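PDB 2B6N: proteinase K from Serratia sp., which probably cleaves peptide bonds within proteins as a calcium-binding serine endopeptidase of the subtilase family, made by a cold-adapted bacterium. Local coordinates for residues G56-I60 against D61-D65. Sequence-based numbering, arbitrary orientation.
Sequences GYDFI and DNDYD
Asp58 and Asp63 pair across a tight surface hairpin turn that carries a G1 beta bulge, formed where edge strand 53-58 of the parallel subtilase sheet ends. Asp58 N donates to Asp63 O at 2.7 Å, and Asp63 N returns a longer bond to Asp58 O. Asn62 N adds a weak bond to the same Asp58 O, completing the bulge.

The Asp58 side chain points toward the 61-65 segment. Asp58 CB lies 3.2 Å from Asp63 O. CG is anti to the backbone N (chi1 -180°), which carries the carboxylate over the backbone of the turn. OD1 takes two amides: Ile60 N, nearly along the C-O axis in an Asx turn, and Asp61 N, from above the carboxylate plane in a nearly straight bond. Asp58 OD2 approaches Asp61 OD2 to 3.3 Å. Arg97 NH1, on the adjacent strand, forms salt bridges to Asp58 OD2 and Asp61 OD2 and probably offsets their repulsion. A water lies 2.8 Å from both Asp58 OD2 and Asp63 OD1 and bridges the two carboxylates. Asp63 OD1 in turn accepts from Asp65 N, making a second Asx turn.

Tyr57 packs against residues 62-64. Asp63 O sits 3.4 Å above the plane of the Tyr57 ring, over its centre. The ring edge meets the face of Tyr64 in a T-shaped stack, with planes at 87° and centroids 4.8 Å apart. At the tip, Tyr57 OH donates to Asn62 OD1 at 2.6 Å, reaching it from 45° out of the amide carbonyl plane.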
ATOM      1  N   GLY A  56      -2.674 -13.982   8.711  1.00  8.90           N
ATOM      2  CA  GLY A  56      -1.375 -14.065   9.364  1.00  9.69           C
ATOM      3  C   GLY A  56      -1.582 -14.154  10.870  1.00  9.84           C
ATOM      4  O   GLY A  56      -1.367 -15.207  11.496  1.00  9.64           O
ATOM      5  N   TYR A  57      -1.988 -13.045  11.465  1.00  9.28           N
ATOM      6  CA  TYR A  57      -2.302 -13.029  12.893  1.00  9.82           C
ATOM      7  C   TYR A  57      -3.225 -11.868  13.188  1.00  9.79           C
ATOM      8  O   TYR A  57      -3.174 -10.843  12.498  1.00  9.48           O
ATOM      9  CB  TYR A  57      -1.042 -12.906  13.786  1.00  9.67           C
ATOM     10  CG  TYR A  57      -1.359 -13.374  15.190  1.00 10.73           C
ATOM     11  CD1 TYR A  57      -1.416 -14.733  15.470  1.00 10.65           C
ATOM     12  CD2 TYR A  57      -1.660 -12.471  16.219  1.00 10.90           C
ATOM     13  CE1 TYR A  57      -1.727 -15.199  16.726  1.00 12.14           C
ATOM     14  CE2 TYR A  57      -1.980 -12.931  17.511  1.00 11.25           C
ATOM     15  CZ  TYR A  57      -2.019 -14.309  17.742  1.00 13.51           C
ATOM     16  OH  TYR A  57      -2.349 -14.823  18.980  1.00 13.31           O
ATOM     17  N   ASP A  58      -4.064 -12.042  14.208  1.00  9.08           N
ATOM     18  CA  ASP A  58      -4.980 -11.013  14.654  1.00  9.16           C
ATOM     19  C   ASP A  58      -4.562 -10.517  16.043  1.00  9.23           C
ATOM     20  O   ASP A  58      -4.781 -11.203  17.038  1.00  9.37           O
ATOM     21  CB  ASP A  58      -6.418 -11.566  14.622  1.00  9.46           C
ATOM     22  CG  ASP A  58      -7.471 -10.550  15.072  1.00 10.35           C
ATOM     23  OD1 ASP A  58      -7.118  -9.520  15.685  1.00  9.80           O
ATOM     24  OD2 ASP A  58      -8.668 -10.792  14.806  1.00 13.00           O
ATOM     25  N   PHE A  59      -3.947  -9.331  16.095  1.00  8.59           N
ATOM     26  CA  PHE A  59      -3.536  -8.707  17.356  1.00  9.73           C
ATOM     27  C   PHE A  59      -4.644  -7.947  18.086  1.00 10.08           C
ATOM     28  O   PHE A  59      -4.446  -7.486  19.212  1.00 11.19           O
ATOM     29  CB  PHE A  59      -2.273  -7.852  17.162  1.00  9.64           C
ATOM     30  CG  PHE A  59      -1.056  -8.675  16.831  1.00  9.52           C
ATOM     31  CD1 PHE A  59      -0.620  -8.799  15.504  1.00  9.87           C
ATOM     32  CD2 PHE A  59      -0.386  -9.380  17.840  1.00 10.78           C
ATOM     33  CE1 PHE A  59       0.495  -9.584  15.195  1.00 10.50           C
ATOM     34  CE2 PHE A  59       0.715 -10.168  17.551  1.00 10.10           C
ATOM     35  CZ  PHE A  59       1.166 -10.275  16.218  1.00 10.47           C
ATOM     36  N   ILE A  60      -5.824  -7.847  17.482  1.00 10.57           N
ATOM     37  CA  ILE A  60      -6.987  -7.316  18.217  1.00 10.95           C
ATOM     38  C   ILE A  60      -7.597  -8.429  19.080  1.00 11.58           C
ATOM     39  O   ILE A  60      -7.765  -8.255  20.299  1.00 12.39           O
ATOM     40  CB  ILE A  60      -8.038  -6.731  17.255  1.00 11.73           C
ATOM     41  CG1 ILE A  60      -7.420  -5.592  16.437  1.00  9.91           C
ATOM     42  CG2 ILE A  60      -9.300  -6.260  18.027  1.00 10.90           C
ATOM     43  CD1 ILE A  60      -6.993  -4.358  17.268  1.00 10.44           C
ATOM     44  N   ASP A  61      -7.900  -9.568  18.454  1.00 12.17           N
ATOM     45  CA  ASP A  61      -8.542 -10.705  19.148  1.00 12.89           C
ATOM     46  C   ASP A  61      -7.560 -11.695  19.773  1.00 12.47           C
ATOM     47  O   ASP A  61      -7.961 -12.569  20.553  1.00 12.46           O
ATOM     48  CB  ASP A  61      -9.493 -11.460  18.212  1.00 12.97           C
ATOM     49  CG  ASP A  61     -10.702 -10.633  17.807  1.00 14.86           C
ATOM     50  OD1 ASP A  61     -11.031  -9.640  18.493  1.00 16.44           O
ATOM     51  OD2 ASP A  61     -11.331 -10.994  16.795  1.00 16.52           O
ATOM     52  N   ASN A  62      -6.288 -11.553  19.428  1.00 12.20           N
ATOM     53  CA  ASN A  62      -5.235 -12.483  19.841  1.00 12.84           C
ATOM     54  C   ASN A  62      -5.463 -13.931  19.371  1.00 13.08           C
ATOM     55  O   ASN A  62      -5.522 -14.886  20.181  1.00 12.76           O
ATOM     56  CB  ASN A  62      -4.991 -12.406  21.358  1.00 13.32           C
ATOM     57  CG  ASN A  62      -3.721 -13.109  21.775  1.00 14.41           C
ATOM     58  OD1 ASN A  62      -2.785 -13.240  20.980  1.00 16.16           O
ATOM     59  ND2 ASN A  62      -3.677 -13.574  23.021  1.00 14.41           N
ATOM     60  N   ASP A  63      -5.612 -14.086  18.062  1.00 12.26           N
ATOM     61  CA  ASP A  63      -5.710 -15.412  17.464  1.00 12.47           C
ATOM     62  C   ASP A  63      -5.345 -15.332  15.978  1.00 12.84           C
ATOM     63  O   ASP A  63      -4.926 -14.271  15.498  1.00 12.77           O
ATOM     64  CB  ASP A  63      -7.096 -16.074  17.739  1.00 13.20           C
ATOM     65  CG  ASP A  63      -8.266 -15.324  17.114  1.00 12.68           C
ATOM     66  OD1 ASP A  63      -8.113 -14.734  16.018  1.00 11.56           O
ATOM     67  OD2 ASP A  63      -9.361 -15.338  17.719  1.00 13.34           O
ATOM     68  N   TYR A  64      -5.485 -16.436  15.249  1.00 12.16           N
ATOM     69  CA  TYR A  64      -4.985 -16.497  13.872  1.00 12.72           C
ATOM     70  C   TYR A  64      -6.017 -16.136  12.800  1.00 13.09           C
ATOM     71  O   TYR A  64      -5.770 -16.336  11.613  1.00 14.01           O
ATOM     72  CB  TYR A  64      -4.373 -17.873  13.588  1.00 12.67           C
ATOM     73  CG  TYR A  64      -3.181 -18.167  14.449  1.00 12.96           C
ATOM     74  CD1 TYR A  64      -3.339 -18.734  15.722  1.00 13.16           C
ATOM     75  CD2 TYR A  64      -1.881 -17.883  13.999  1.00 13.78           C
ATOM     76  CE1 TYR A  64      -2.249 -19.014  16.517  1.00 13.14           C
ATOM     77  CE2 TYR A  64      -0.778 -18.148  14.803  1.00 14.19           C
ATOM     78  CZ  TYR A  64      -0.970 -18.712  16.058  1.00 14.43           C
ATOM     79  OH  TYR A  64       0.120 -18.978  16.861  1.00 15.45           O
ATOM     80  N   ASP A  65      -7.183 -15.644  13.218  1.00 12.61           N
ATOM     81  CA  ASP A  65      -8.261 -15.343  12.271  1.00 12.75           C
ATOM     82  C   ASP A  65      -8.289 -13.845  11.993  1.00 12.46           C
ATOM     83  O   ASP A  65      -8.989 -13.087  12.687  1.00 12.91           O
ATOM     84  CB  ASP A  65      -9.616 -15.837  12.811  1.00 12.61           C
ATOM     85  CG  ASP A  65     -10.754 -15.706  11.788  1.00 15.24           C
ATOM     86  OD1 ASP A  65     -10.555 -15.119  10.699  1.00 14.49           O
ATOM     87  OD2 ASP A  65     -11.865 -16.194  12.081  1.00 16.92           O
TER
HETATM   88  O   HOH W   1     -10.208 -13.099  15.220  1.00 18.58           O